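PDB 7BOB: endo-beta-mannanase from Opitutaceae bacterium TAV5, which hydrolyses beta-1,4-mannosidic linkages as an exo-acting, homotrimeric family 5 glycoside hydrolase, probably helping to break down mannan in the termite hindgut. Local coordinates for residues H417-S422 with A574-W579; L255-T260 with P567-Q572; N246-Q251 with P265-C270; G449-L454 with C514-M519. All blocks are in the same frame, centred on the assembly; numbering follows the deposited sequence.

Interaction 1 (H417-S422 with A574-W579); sequences HHLLQS and ASWSAW
Leu419 and Ser577 meet at a near-perpendicular helix crossing in the C-terminal alpha/beta domain, where the last turn of helix 406-422 lies across helix 569-583. The segment axes approach to 8.2 Å at a crossing angle of -85°, close enough for the CA atoms of Leu419 and Ser577 to lie 4.7 Å apart. A small residue at the crossing point suits so tight an approach. Ser577 turns its hydroxyl away from its own backbone N (chi1 164°), which aims OG at the neighbouring helix; OG donates to Leu419 O at 3.0 Å, arriving bent, with a C=O...OG angle of 145°. The CB of Ser422 lies beside the same hydroxyl. With an alanine here, Leu419 O would probably lose its side-chain donor and the crossing its one polar tie. Apolar contact continues on the Trp576 side, where both methyls of Leu419 lean on the base of the tryptophan. The indole itself leads off to stack on Phe562, and CD2 of Leu419 lies near the plane of the ring, at its edge. The nearest apolar approach is Leu419 CD1 to Trp576 CB, 3.7 Å.

Interaction 2 (L255-T260 with P567-Q572); sequences LADPLT and PDRQTQ
Arg569 reaches across to Asp257 in an end-on, two-pronged salt bridge that ties the first turn of helix 569-583, in the C-terminal domain, to the N-cap of helix 258-272 of the (beta/alpha)8 barrel. From CB the arginine runs straight: CG stands opposite the backbone N (chi1 -173°) and the chain stays extended as far as NE, so the whole length of the side chain spans the gap between the two helix starts. NE turns to Glu573, one helical turn further along, and forms a second salt bridge that helps fix the rotation of the guanidinium. The two terminal nitrogens then take one carboxylate oxygen each. NH2 donates to Asp257 OD1 at 2.7 Å, on the syn side of that oxygen, and NH1 donates to Asp257 OD2 at 2.6 Å, coming from above the carboxylate plane. Both oxygens lie near the guanidinium plane, while the two flat groups are twisted 34° against each other. The carboxylate is gripped from its own side as well: Leu259 N caps onto Asp257 OD1 at 2.9 Å, so OD1 accepts two bonds, and Ser253 N binds OD2. With two backbone amides and the arginine around it, the buried carboxylate is probably held firmly in its charged form. Just upstream, the backbone N of Leu255 bonds to Asp494 of a second subunit, which places the cap close to the trimer contact. Beside the ion pair, Leu259 CB packs 3.5 Å from Arg569 NH2.

Interaction 3 (N246-Q251 with P265-C270); sequences NWHPVQ and PFYVKC
The loop that follows strand 237-241, sixth in the (beta/alpha)8 barrel of this family 5 hydrolase, is fastened here to the helix that completes the same beta-alpha unit: His248 of the loop meets Tyr267 of helix 258-272. The bond joins His248 ND1 to Tyr267 OH at 2.8 Å and is nearly straight, at 171°, with either atom able to be the donor. The two rings meet rim to rim, their planes only 15° apart and their centroids 5.6 Å from each other, which puts the hydroxyl at the edge of the imidazole and ND1 at the edge of the phenol. No stacking is involved; the carbon rims simply run on from the bond, with Tyr267 CE2 3.6 Å from His248 CE1. The side chain of Pro249 points against that of Tyr267, its CD 3.9 Å from Tyr267 OH. The other imidazole nitrogen, NE2, bonds to Tyr242 O close after the strand, so the ring is held at both nitrogens and its rotation is fixed. His197 packs obliquely against both rings. Tyr267 also lies on Val200 and Ile201 of helix 198-201, while its neighbours Pro265 and Val268 face helix 292-309. Phe266 turns to helix 406-422 of the C-terminal domain, so that helix 258-272 is wedged between the barrel's own helices and that domain.

Interaction 4 (G449-L454 with C514-M519); sequences GVFTGL and CFLRGM
Phe451 and Arg517 are swung together by matching first torsions: each sets its CG beside the backbone N and anti to the carbonyl carbon (chi1 -55° for the arginine), and the arginine then runs extended to NE. The two side chains approach from opposite directions, and the guanidinium comes to lie over one face of the phenyl ring in a cation-pi contact. Arg517 CZ is 3.9 Å from the ring centroid, 29° off the normal, and the planes are inclined by 37°. The overlap is therefore displaced toward the rim: Arg517 NH2 sits 3.2 Å from Phe451 CD1, and Arg517 NE is 3.3 Å from Phe451 CE1. The guanidinium has polar partners too, Asp476 on NE in a salt bridge and Pro402 O on NH2, which probably hold it in this tilted position over the ring. A methionine in place of Arg517 would remove the charge and is likely to leave Asp476 without its mate and the Phe451 face without its cation. Leu516 fills in beside the ring, CD2 at 3.5 Å from Phe451 CE1, and its other methyl, CD1, rests 3.4 Å from Gly449 O. Arg517 O continues outward to Asn246 of a third subunit. The arrangement is a cation-pi pairing of two loops in the C-terminal alpha/beta domain, one leading from strand 444-448 of its mixed sheet into helix 454-465, the other a turn between strands 508-512 and 520-525.

Interactions 1, 2 and 3 form a connected run across the boundary between barrel and C-terminal domain. Interactions 1 and 2 share helix 569-583, their centres 11 Å apart, and touch where His418 CB meets Leu259 CD2 at 3.6 Å. Interactions 2 and 3 share helix 258-272, and His417 NE2 probably bonds to Lys269 NZ, 2.8 Å away, to link interaction 1 with interaction 3. Interaction 4 stands apart, about 10 Å from interactions 1 and 3 at the nearest atoms, yet the Asn246 to Arg517 bond between subunits joins its turn to the loop of interaction 3 in another copy. That loop leaves the C-terminal end of a barrel strand, the side that carries the active site in (beta/alpha)8 hydrolases.

Interaction 1 (H417-S422 with A574-W579)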
loop_
_atom_site.group_PDB
_atom_site.type_symbol
_atom_site.label_atom_id
_atom_site.label_comp_id
_atom_site.label_asym_id
_atom_site.label_seq_id
_atom_site.Cartn_x
_atom_site.Cartn_y
_atom_site.Cartn_z
ATOM N N HIS A 417 11.450 -24.140 10.869
ATOM C CA HIS A 417 12.204 -25.213 10.228
ATOM C C HIS A 417 13.689 -25.096 10.533
ATOM O O HIS A 417 14.344 -26.090 10.865
ATOM C CB HIS A 417 11.966 -25.177 8.719
ATOM C CG HIS A 417 12.767 -26.179 7.951
ATOM N ND1 HIS A 417 13.906 -25.842 7.248
ATOM C CD2 HIS A 417 12.581 -27.507 7.751
ATOM C CE1 HIS A 417 14.385 -26.916 6.648
ATOM N NE2 HIS A 417 13.604 -27.941 6.945
ATOM N N HIS A 418 14.236 -23.880 10.448
ATOM C CA HIS A 418 15.660 -23.692 10.711
ATOM C C HIS A 418 15.986 -23.888 12.193
ATOM O O HIS A 418 17.000 -24.515 12.537
ATOM C CB HIS A 418 16.099 -22.306 10.248
ATOM C CG HIS A 418 17.338 -21.807 10.926
ATOM N ND1 HIS A 418 18.582 -22.374 10.724
ATOM C CD2 HIS A 418 17.522 -20.798 11.811
ATOM C CE1 HIS A 418 19.480 -21.731 11.450
ATOM N NE2 HIS A 418 18.863 -20.764 12.111
ATOM N N LEU A 419 15.137 -23.364 13.083
ATOM C CA LEU A 419 15.433 -23.438 14.507
ATOM C C LEU A 419 15.274 -24.861 15.023
ATOM O O LEU A 419 16.019 -25.277 15.914
ATOM C CB LEU A 419 14.537 -22.476 15.296
ATOM C CG LEU A 419 14.683 -20.968 15.023
ATOM C CD1 LEU A 419 13.605 -20.150 15.770
ATOM C CD2 LEU A 419 16.083 -20.444 15.360
ATOM N N LEU A 420 14.318 -25.620 14.480
ATOM C CA LEU A 420 14.190 -27.019 14.869
ATOM C C LEU A 420 15.397 -27.838 14.411
ATOM O O LEU A 420 15.868 -28.715 15.146
ATOM C CB LEU A 420 12.894 -27.593 14.307
ATOM C CG LEU A 420 11.638 -27.111 15.012
ATOM C CD1 LEU A 420 10.417 -27.205 14.102
ATOM C CD2 LEU A 420 11.443 -27.914 16.310
ATOM N N GLN A 421 15.922 -27.556 13.206
ATOM C CA GLN A 421 17.138 -28.235 12.767
ATOM C C GLN A 421 18.335 -27.826 13.607
ATOM O O GLN A 421 19.295 -28.590 13.710
ATOM C CB GLN A 421 17.442 -27.947 11.287
ATOM C CG GLN A 421 16.381 -28.415 10.328
ATOM C CD GLN A 421 16.845 -28.401 8.853
ATOM O OE1 GLN A 421 17.604 -27.529 8.412
ATOM N NE2 GLN A 421 16.385 -29.382 8.108
ATOM N N SER A 422 18.322 -26.621 14.187
ATOM C CA SER A 422 19.396 -26.264 15.110
ATOM C C SER A 422 19.258 -27.007 16.440
ATOM O O SER A 422 20.268 -27.297 17.104
ATOM C CB SER A 422 19.421 -24.756 15.328
ATOM O OG SER A 422 20.172 -24.126 14.311
ATOM N N ALA A 574 20.206 -18.973 19.787
ATOM C CA ALA A 574 20.324 -20.205 20.572
ATOM C C ALA A 574 19.105 -20.406 21.464
ATOM O O ALA A 574 18.556 -21.511 21.548
ATOM C CB ALA A 574 21.598 -20.185 21.417
ATOM N N SER A 575 18.645 -19.340 22.109
ATOM C CA SER A 575 17.473 -19.471 22.965
ATOM C C SER A 575 16.203 -19.663 22.138
ATOM O O SER A 575 15.323 -20.449 22.519
ATOM C CB SER A 575 17.370 -18.267 23.903
ATOM O OG SER A 575 17.163 -17.067 23.195
ATOM N N TRP A 576 16.093 -18.986 20.987
ATOM C CA TRP A 576 14.969 -19.269 20.094
ATOM C C TRP A 576 14.852 -20.768 19.842
ATOM O O TRP A 576 13.776 -21.365 19.976
ATOM C CB TRP A 576 15.133 -18.525 18.761
ATOM C CG TRP A 576 15.106 -17.041 18.878
ATOM C CD1 TRP A 576 14.764 -16.307 19.986
ATOM C CD2 TRP A 576 15.455 -16.095 17.862
ATOM N NE1 TRP A 576 14.877 -14.969 19.717
ATOM C CE2 TRP A 576 15.296 -14.808 18.421
ATOM C CE3 TRP A 576 15.882 -16.210 16.529
ATOM C CZ2 TRP A 576 15.541 -13.640 17.690
ATOM C CZ3 TRP A 576 16.140 -15.058 15.809
ATOM C CH2 TRP A 576 15.958 -13.784 16.385
ATOM N N SER A 577 15.965 -21.401 19.500
ATOM C CA SER A 577 15.916 -22.816 19.184
ATOM C C SER A 577 15.705 -23.645 20.453
ATOM O O SER A 577 14.938 -24.612 20.460
ATOM C CB SER A 577 17.199 -23.186 18.444
ATOM O OG SER A 577 17.420 -24.570 18.412
ATOM N N ALA A 578 16.333 -23.246 21.555
ATOM C CA ALA A 578 16.098 -23.942 22.818
ATOM C C ALA A 578 14.628 -23.891 23.233
ATOM O O ALA A 578 14.153 -24.795 23.929
ATOM C CB ALA A 578 16.979 -23.340 23.915
ATOM N N TRP A 579 13.895 -22.857 22.800
ATOM C CA TRP A 579 12.467 -22.764 23.104
ATOM C C TRP A 579 11.709 -23.997 22.621
ATOM O O TRP A 579 10.908 -24.576 23.368
ATOM C CB TRP A 579 11.861 -21.507 22.474
ATOM C CG TRP A 579 10.370 -21.467 22.636
ATOM C CD1 TRP A 579 9.436 -21.959 21.770
ATOM C CD2 TRP A 579 9.637 -20.936 23.762
ATOM N NE1 TRP A 579 8.169 -21.750 22.274
ATOM C CE2 TRP A 579 8.268 -21.131 23.497
ATOM C CE3 TRP A 579 10.015 -20.331 24.968
ATOM C CZ2 TRP A 579 7.271 -20.729 24.384
ATOM C CZ3 TRP A 579 9.024 -19.930 25.853
ATOM C CH2 TRP A 579 7.671 -20.136 25.557
#

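Interaction 2 (L255-T260 with P567-Q572)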
loop_
_atom_site.group_PDB
_atom_site.type_symbol
_atom_site.label_atom_id
_atom_site.label_comp_id
_atom_site.label_asym_id
_atom_site.label_seq_id
_atom_site.Cartn_x
_atom_site.Cartn_y
_atom_site.Cartn_z
ATOM N N LEU A 255 26.113 -17.509 2.161
ATOM C CA LEU A 255 26.535 -18.872 1.849
ATOM C C LEU A 255 26.877 -19.664 3.110
ATOM O O LEU A 255 26.556 -20.855 3.210
ATOM C CB LEU A 255 27.727 -18.833 0.910
ATOM C CG LEU A 255 27.389 -18.292 -0.469
ATOM C CD1 LEU A 255 28.655 -17.868 -1.191
ATOM C CD2 LEU A 255 26.601 -19.321 -1.254
ATOM N N ALA A 256 27.502 -19.015 4.093
ATOM C CA ALA A 256 27.906 -19.700 5.325
ATOM C C ALA A 256 26.791 -19.798 6.363
ATOM O O ALA A 256 26.974 -20.489 7.373
ATOM C CB ALA A 256 29.109 -18.989 5.959
ATOM N N ASP A 257 25.649 -19.127 6.151
ATOM C CA ASP A 257 24.593 -19.093 7.164
ATOM C C ASP A 257 23.759 -20.367 7.118
ATOM O O ASP A 257 23.201 -20.691 6.065
ATOM C CB ASP A 257 23.695 -17.869 6.946
ATOM C CG ASP A 257 22.585 -17.742 7.996
ATOM O OD1 ASP A 257 22.550 -18.519 8.982
ATOM O OD2 ASP A 257 21.727 -16.860 7.821
ATOM N N PRO A 258 23.643 -21.104 8.221
ATOM C CA PRO A 258 22.689 -22.233 8.265
ATOM C C PRO A 258 21.232 -21.866 7.920
ATOM O O PRO A 258 20.512 -22.714 7.369
ATOM C CB PRO A 258 22.798 -22.721 9.720
ATOM C CG PRO A 258 24.146 -22.249 10.188
ATOM C CD PRO A 258 24.466 -20.995 9.441
ATOM N N LEU A 259 20.751 -20.663 8.274
ATOM C CA LEU A 259 19.412 -20.245 7.829
ATOM C C LEU A 259 19.324 -20.230 6.305
ATOM O O LEU A 259 18.466 -20.893 5.713
ATOM C CB LEU A 259 19.037 -18.864 8.395
ATOM C CG LEU A 259 17.613 -18.292 8.120
ATOM C CD1 LEU A 259 17.465 -17.657 6.717
ATOM C CD2 LEU A 259 16.513 -19.329 8.299
ATOM N N THR A 260 20.204 -19.466 5.654
ATOM C CA THR A 260 20.233 -19.434 4.197
ATOM C C THR A 260 20.311 -20.848 3.617
ATOM O O THR A 260 19.544 -21.198 2.709
ATOM C CB THR A 260 21.419 -18.605 3.698
ATOM O OG1 THR A 260 21.338 -17.266 4.199
ATOM C CG2 THR A 260 21.456 -18.573 2.161
ATOM N N PRO A 567 17.110 -8.155 14.286
ATOM C CA PRO A 567 18.420 -7.488 14.386
ATOM C C PRO A 567 19.299 -8.008 15.511
ATOM O O PRO A 567 20.522 -7.829 15.441
ATOM C CB PRO A 567 18.049 -6.015 14.599
ATOM C CG PRO A 567 16.726 -5.889 13.937
ATOM C CD PRO A 567 16.021 -7.164 14.322
ATOM N N ASP A 568 18.731 -8.641 16.541
ATOM C CA ASP A 568 19.512 -9.259 17.605
ATOM C C ASP A 568 19.677 -10.765 17.394
ATOM O O ASP A 568 19.937 -11.509 18.348
ATOM C CB ASP A 568 18.875 -8.955 18.964
ATOM C CG ASP A 568 18.979 -7.470 19.342
ATOM O OD1 ASP A 568 20.118 -6.954 19.408
ATOM O OD2 ASP A 568 17.929 -6.812 19.553
ATOM N N ARG A 569 19.563 -11.216 16.145
ATOM C CA ARG A 569 19.604 -12.641 15.820
ATOM C C ARG A 569 20.831 -13.351 16.403
ATOM O O ARG A 569 20.726 -14.468 16.940
ATOM C CB ARG A 569 19.577 -12.783 14.298
ATOM C CG ARG A 569 19.453 -14.182 13.814
ATOM C CD ARG A 569 19.822 -14.333 12.335
ATOM N NE ARG A 569 20.179 -15.729 12.123
ATOM C CZ ARG A 569 20.738 -16.245 11.035
ATOM N NH1 ARG A 569 21.019 -15.491 9.976
ATOM N NH2 ARG A 569 21.011 -17.547 11.021
ATOM N N GLN A 570 22.010 -12.734 16.265
ATOM C CA GLN A 570 23.262 -13.356 16.690
ATOM C C GLN A 570 23.172 -13.879 18.115
ATOM O O GLN A 570 23.449 -15.055 18.382
ATOM C CB GLN A 570 24.402 -12.347 16.574
ATOM C CG GLN A 570 25.136 -12.383 15.252
ATOM C CD GLN A 570 26.634 -12.280 15.433
ATOM O OE1 GLN A 570 27.215 -11.197 15.325
ATOM N NE2 GLN A 570 27.271 -13.408 15.736
ATOM N N THR A 571 22.774 -13.014 19.048
ATOM C CA THR A 571 22.787 -13.373 20.456
ATOM C C THR A 571 21.522 -14.098 20.912
ATOM O O THR A 571 21.566 -14.782 21.939
ATOM C CB THR A 571 23.006 -12.117 21.300
ATOM O OG1 THR A 571 22.000 -11.162 20.972
ATOM C CG2 THR A 571 24.357 -11.494 20.979
ATOM N N GLN A 572 20.410 -14.009 20.165
ATOM C CA GLN A 572 19.150 -14.604 20.610
ATOM C C GLN A 572 18.851 -15.976 20.011
ATOM O O GLN A 572 18.030 -16.719 20.572
ATOM C CB GLN A 572 17.985 -13.665 20.290
ATOM C CG GLN A 572 18.030 -12.343 21.058
ATOM C CD GLN A 572 17.584 -12.497 22.491
ATOM O OE1 GLN A 572 18.405 -12.585 23.406
ATOM N NE2 GLN A 572 16.270 -12.537 22.698
#

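Interaction 3 (N246-Q251 with P265-C270)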
loop_
_atom_site.group_PDB
_atom_site.type_symbol
_atom_site.label_atom_id
_atom_site.label_comp_id
_atom_site.label_asym_id
_atom_site.label_seq_id
_atom_site.Cartn_x
_atom_site.Cartn_y
_atom_site.Cartn_z
ATOM N N ASN A 246 17.764 -11.098 0.033
ATOM C CA ASN A 246 16.449 -10.461 -0.075
ATOM C C ASN A 246 15.538 -11.114 -1.121
ATOM O O ASN A 246 14.471 -10.566 -1.411
ATOM C CB ASN A 246 16.577 -8.945 -0.315
ATOM C CG ASN A 246 17.298 -8.613 -1.588
ATOM O OD1 ASN A 246 17.635 -9.500 -2.357
ATOM N ND2 ASN A 246 17.547 -7.331 -1.821
ATOM N N TRP A 247 15.892 -12.289 -1.649
ATOM C CA TRP A 247 14.960 -13.052 -2.471
ATOM C C TRP A 247 14.032 -13.943 -1.648
ATOM O O TRP A 247 13.305 -14.754 -2.224
ATOM C CB TRP A 247 15.711 -13.912 -3.505
ATOM C CG TRP A 247 16.446 -13.080 -4.529
ATOM C CD1 TRP A 247 16.613 -11.723 -4.510
ATOM C CD2 TRP A 247 17.125 -13.545 -5.695
ATOM N NE1 TRP A 247 17.352 -11.317 -5.592
ATOM C CE2 TRP A 247 17.678 -12.415 -6.337
ATOM C CE3 TRP A 247 17.342 -14.809 -6.248
ATOM C CZ2 TRP A 247 18.415 -12.508 -7.513
ATOM C CZ3 TRP A 247 18.061 -14.900 -7.432
ATOM C CH2 TRP A 247 18.597 -13.761 -8.045
ATOM N N HIS A 248 14.037 -13.816 -0.325
ATOM C CA HIS A 248 13.262 -14.694 0.541
ATOM C C HIS A 248 12.585 -13.867 1.625
ATOM O O HIS A 248 13.080 -12.793 1.986
ATOM C CB HIS A 248 14.164 -15.758 1.183
ATOM C CG HIS A 248 14.948 -16.534 0.177
ATOM N ND1 HIS A 248 14.474 -17.696 -0.395
ATOM C CD2 HIS A 248 16.138 -16.281 -0.411
ATOM C CE1 HIS A 248 15.350 -18.141 -1.277
ATOM N NE2 HIS A 248 16.369 -17.301 -1.307
ATOM N N PRO A 249 11.466 -14.349 2.178
ATOM C CA PRO A 249 10.743 -13.555 3.178
ATOM C C PRO A 249 11.413 -13.526 4.549
ATOM O O PRO A 249 10.981 -12.739 5.400
ATOM C CB PRO A 249 9.377 -14.243 3.242
ATOM C CG PRO A 249 9.693 -15.669 2.948
ATOM C CD PRO A 249 10.774 -15.617 1.885
ATOM N N VAL A 250 12.409 -14.376 4.801
ATOM C CA VAL A 250 13.266 -14.294 5.980
ATOM C C VAL A 250 14.681 -14.033 5.491
ATOM O O VAL A 250 15.187 -14.764 4.638
ATOM C CB VAL A 250 13.217 -15.581 6.822
ATOM C CG1 VAL A 250 14.069 -15.414 8.079
ATOM C CG2 VAL A 250 11.780 -15.938 7.168
ATOM N N GLN A 251 15.322 -13.017 6.040
ATOM C CA GLN A 251 16.608 -12.542 5.531
ATOM C C GLN A 251 17.750 -13.324 6.187
ATOM O O GLN A 251 18.113 -13.067 7.339
ATOM C CB GLN A 251 16.729 -11.047 5.798
ATOM C CG GLN A 251 17.663 -10.321 4.883
ATOM C CD GLN A 251 16.931 -9.659 3.763
ATOM O OE1 GLN A 251 15.729 -9.899 3.567
ATOM N NE2 GLN A 251 17.640 -8.831 2.993
ATOM N N PRO A 265 16.302 -26.604 0.763
ATOM C CA PRO A 265 15.706 -27.875 1.227
ATOM C C PRO A 265 14.315 -27.709 1.797
ATOM O O PRO A 265 13.464 -28.590 1.613
ATOM C CB PRO A 265 16.691 -28.366 2.303
ATOM C CG PRO A 265 17.981 -27.704 1.954
ATOM C CD PRO A 265 17.607 -26.354 1.405
ATOM N N PHE A 266 14.058 -26.601 2.493
ATOM C CA PHE A 266 12.715 -26.354 3.005
ATOM C C PHE A 266 11.709 -26.210 1.869
ATOM O O PHE A 266 10.617 -26.792 1.919
ATOM C CB PHE A 266 12.711 -25.113 3.890
ATOM C CG PHE A 266 11.341 -24.579 4.151
ATOM C CD1 PHE A 266 10.547 -25.120 5.166
ATOM C CD2 PHE A 266 10.825 -23.544 3.372
ATOM C CE1 PHE A 266 9.263 -24.627 5.399
ATOM C CE2 PHE A 266 9.539 -23.035 3.613
ATOM C CZ PHE A 266 8.762 -23.582 4.629
ATOM N N TYR A 267 12.051 -25.420 0.842
ATOM C CA TYR A 267 11.161 -25.277 -0.318
ATOM C C TYR A 267 10.917 -26.621 -0.995
ATOM O O TYR A 267 9.786 -26.926 -1.403
ATOM C CB TYR A 267 11.747 -24.300 -1.338
ATOM C CG TYR A 267 11.847 -22.873 -0.843
ATOM C CD1 TYR A 267 10.799 -22.283 -0.160
ATOM C CD2 TYR A 267 12.986 -22.114 -1.082
ATOM C CE1 TYR A 267 10.893 -20.981 0.287
ATOM C CE2 TYR A 267 13.079 -20.804 -0.647
ATOM C CZ TYR A 267 12.038 -20.254 0.031
ATOM O OH TYR A 267 12.149 -18.972 0.480
ATOM N N VAL A 268 11.979 -27.425 -1.147
ATOM C CA VAL A 268 11.837 -28.744 -1.760
ATOM C C VAL A 268 10.917 -29.618 -0.918
ATOM O O VAL A 268 10.028 -30.297 -1.448
ATOM C CB VAL A 268 13.223 -29.391 -1.965
ATOM C CG1 VAL A 268 13.103 -30.861 -2.444
ATOM C CG2 VAL A 268 14.039 -28.567 -2.952
ATOM N N LYS A 269 11.083 -29.575 0.409
ATOM C CA LYS A 269 10.217 -30.337 1.308
ATOM C C LYS A 269 8.748 -29.973 1.112
ATOM O O LYS A 269 7.881 -30.852 1.064
ATOM C CB LYS A 269 10.611 -30.075 2.768
ATOM C CG LYS A 269 11.911 -30.702 3.222
ATOM C CD LYS A 269 12.108 -30.570 4.751
ATOM C CE LYS A 269 13.545 -30.929 5.125
ATOM N NZ LYS A 269 13.842 -30.745 6.582
ATOM N N CYS A 270 8.435 -28.674 1.057
ATOM C CA CYS A 270 7.053 -28.281 0.794
ATOM C C CYS A 270 6.554 -28.825 -0.532
ATOM O O CYS A 270 5.480 -29.432 -0.600
ATOM C CB CYS A 270 6.907 -26.763 0.842
ATOM S SG CYS A 270 7.402 -26.073 2.441
#

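Interaction 4 (G449-L454 with C514-M519)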
loop_
_atom_site.group_PDB
_atom_site.type_symbol
_atom_site.label_atom_id
_atom_site.label_comp_id
_atom_site.label_asym_id
_atom_site.label_seq_id
_atom_site.Cartn_x
_atom_site.Cartn_y
_atom_site.Cartn_z
ATOM N N GLY A 449 1.594 -20.711 14.483
ATOM C CA GLY A 449 0.706 -19.565 14.408
ATOM C C GLY A 449 0.048 -19.394 13.054
ATOM O O GLY A 449 0.140 -18.322 12.447
ATOM N N VAL A 450 -0.571 -20.449 12.535
ATOM C CA VAL A 450 -1.370 -20.328 11.327
ATOM C C VAL A 450 -2.817 -20.571 11.712
ATOM O O VAL A 450 -3.126 -21.134 12.771
ATOM C CB VAL A 450 -0.924 -21.286 10.210
ATOM C CG1 VAL A 450 0.457 -20.882 9.706
ATOM C CG2 VAL A 450 -0.921 -22.732 10.698
ATOM N N PHE A 451 -3.716 -20.119 10.846
ATOM C CA PHE A 451 -5.139 -20.143 11.136
ATOM C C PHE A 451 -5.761 -21.450 10.660
ATOM O O PHE A 451 -5.488 -21.912 9.543
ATOM C CB PHE A 451 -5.809 -18.938 10.491
ATOM C CG PHE A 451 -5.095 -17.636 10.765
ATOM C CD1 PHE A 451 -5.135 -17.050 12.028
ATOM C CD2 PHE A 451 -4.390 -16.988 9.762
ATOM C CE1 PHE A 451 -4.490 -15.839 12.276
ATOM C CE2 PHE A 451 -3.742 -15.778 10.008
ATOM C CZ PHE A 451 -3.791 -15.206 11.267
ATOM N N THR A 452 -6.595 -22.036 11.519
ATOM C CA THR A 452 -7.124 -23.387 11.369
ATOM C C THR A 452 -8.630 -23.359 11.524
ATOM O O THR A 452 -9.142 -22.815 12.508
ATOM C CB THR A 452 -6.540 -24.325 12.430
ATOM O OG1 THR A 452 -6.860 -23.794 13.717
ATOM C CG2 THR A 452 -5.022 -24.474 12.296
ATOM N N GLY A 453 -9.344 -23.954 10.575
ATOM C CA GLY A 453 -10.788 -23.972 10.637
ATOM C C GLY A 453 -11.313 -25.099 11.510
ATOM O O GLY A 453 -10.569 -25.879 12.107
ATOM N N LEU A 454 -12.642 -25.168 11.581
ATOM C CA LEU A 454 -13.299 -26.152 12.434
ATOM C C LEU A 454 -12.926 -27.582 12.046
ATOM O O LEU A 454 -12.660 -28.418 12.919
ATOM C CB LEU A 454 -14.811 -25.953 12.364
ATOM C CG LEU A 454 -15.582 -27.050 13.081
ATOM C CD1 LEU A 454 -15.227 -26.999 14.551
ATOM C CD2 LEU A 454 -17.073 -26.873 12.863
ATOM N N CYS A 514 4.654 -10.189 20.005
ATOM C CA CYS A 514 3.632 -10.359 18.974
ATOM C C CYS A 514 2.614 -11.400 19.393
ATOM O O CYS A 514 2.958 -12.397 20.045
ATOM C CB CYS A 514 4.233 -10.775 17.631
ATOM S SG CYS A 514 5.497 -9.678 17.016
ATOM N N PHE A 515 1.378 -11.193 18.970
ATOM C CA PHE A 515 0.267 -12.048 19.335
ATOM C C PHE A 515 -0.608 -12.192 18.110
ATOM O O PHE A 515 -0.679 -11.283 17.276
ATOM C CB PHE A 515 -0.501 -11.462 20.546
ATOM C CG PHE A 515 0.376 -11.288 21.759
ATOM C CD1 PHE A 515 1.060 -10.102 21.969
ATOM C CD2 PHE A 515 0.580 -12.335 22.645
ATOM C CE1 PHE A 515 1.914 -9.954 23.055
ATOM C CE2 PHE A 515 1.421 -12.187 23.733
ATOM C CZ PHE A 515 2.086 -10.987 23.937
ATOM N N LEU A 516 -1.242 -13.347 17.981
ATOM C CA LEU A 516 -1.872 -13.670 16.710
ATOM C C LEU A 516 -3.025 -12.714 16.445
ATOM O O LEU A 516 -3.866 -12.477 17.318
ATOM C CB LEU A 516 -2.356 -15.121 16.694
ATOM C CG LEU A 516 -2.527 -15.737 15.298
ATOM C CD1 LEU A 516 -1.169 -16.011 14.632
ATOM C CD2 LEU A 516 -3.350 -17.024 15.372
ATOM N N ARG A 517 -3.034 -12.152 15.234
ATOM C CA ARG A 517 -3.969 -11.122 14.815
ATOM C C ARG A 517 -3.880 -9.887 15.702
ATOM O O ARG A 517 -4.815 -9.100 15.748
ATOM C CB ARG A 517 -5.412 -11.640 14.781
ATOM C CG ARG A 517 -5.621 -12.883 13.932
ATOM C CD ARG A 517 -7.100 -13.206 13.887
ATOM N NE ARG A 517 -7.391 -14.473 13.218
ATOM C CZ ARG A 517 -7.704 -14.574 11.922
ATOM N NH1 ARG A 517 -7.742 -13.480 11.160
ATOM N NH2 ARG A 517 -7.977 -15.767 11.383
ATOM N N GLY A 518 -2.764 -9.704 16.412
ATOM C CA GLY A 518 -2.615 -8.524 17.235
ATOM C C GLY A 518 -3.429 -8.528 18.506
ATOM O O GLY A 518 -3.497 -7.493 19.180
ATOM N N MET A 519 -4.055 -9.655 18.857
ATOM C CA MET A 519 -4.917 -9.721 20.028
ATOM C C MET A 519 -4.389 -10.758 21.014
ATOM O O MET A 519 -3.811 -11.790 20.631
ATOM C CB MET A 519 -6.352 -10.063 19.645
ATOM C CG MET A 519 -7.014 -8.952 18.854
ATOM S SD MET A 519 -8.769 -9.229 18.597
ATOM C CE MET A 519 -8.737 -10.569 17.383
#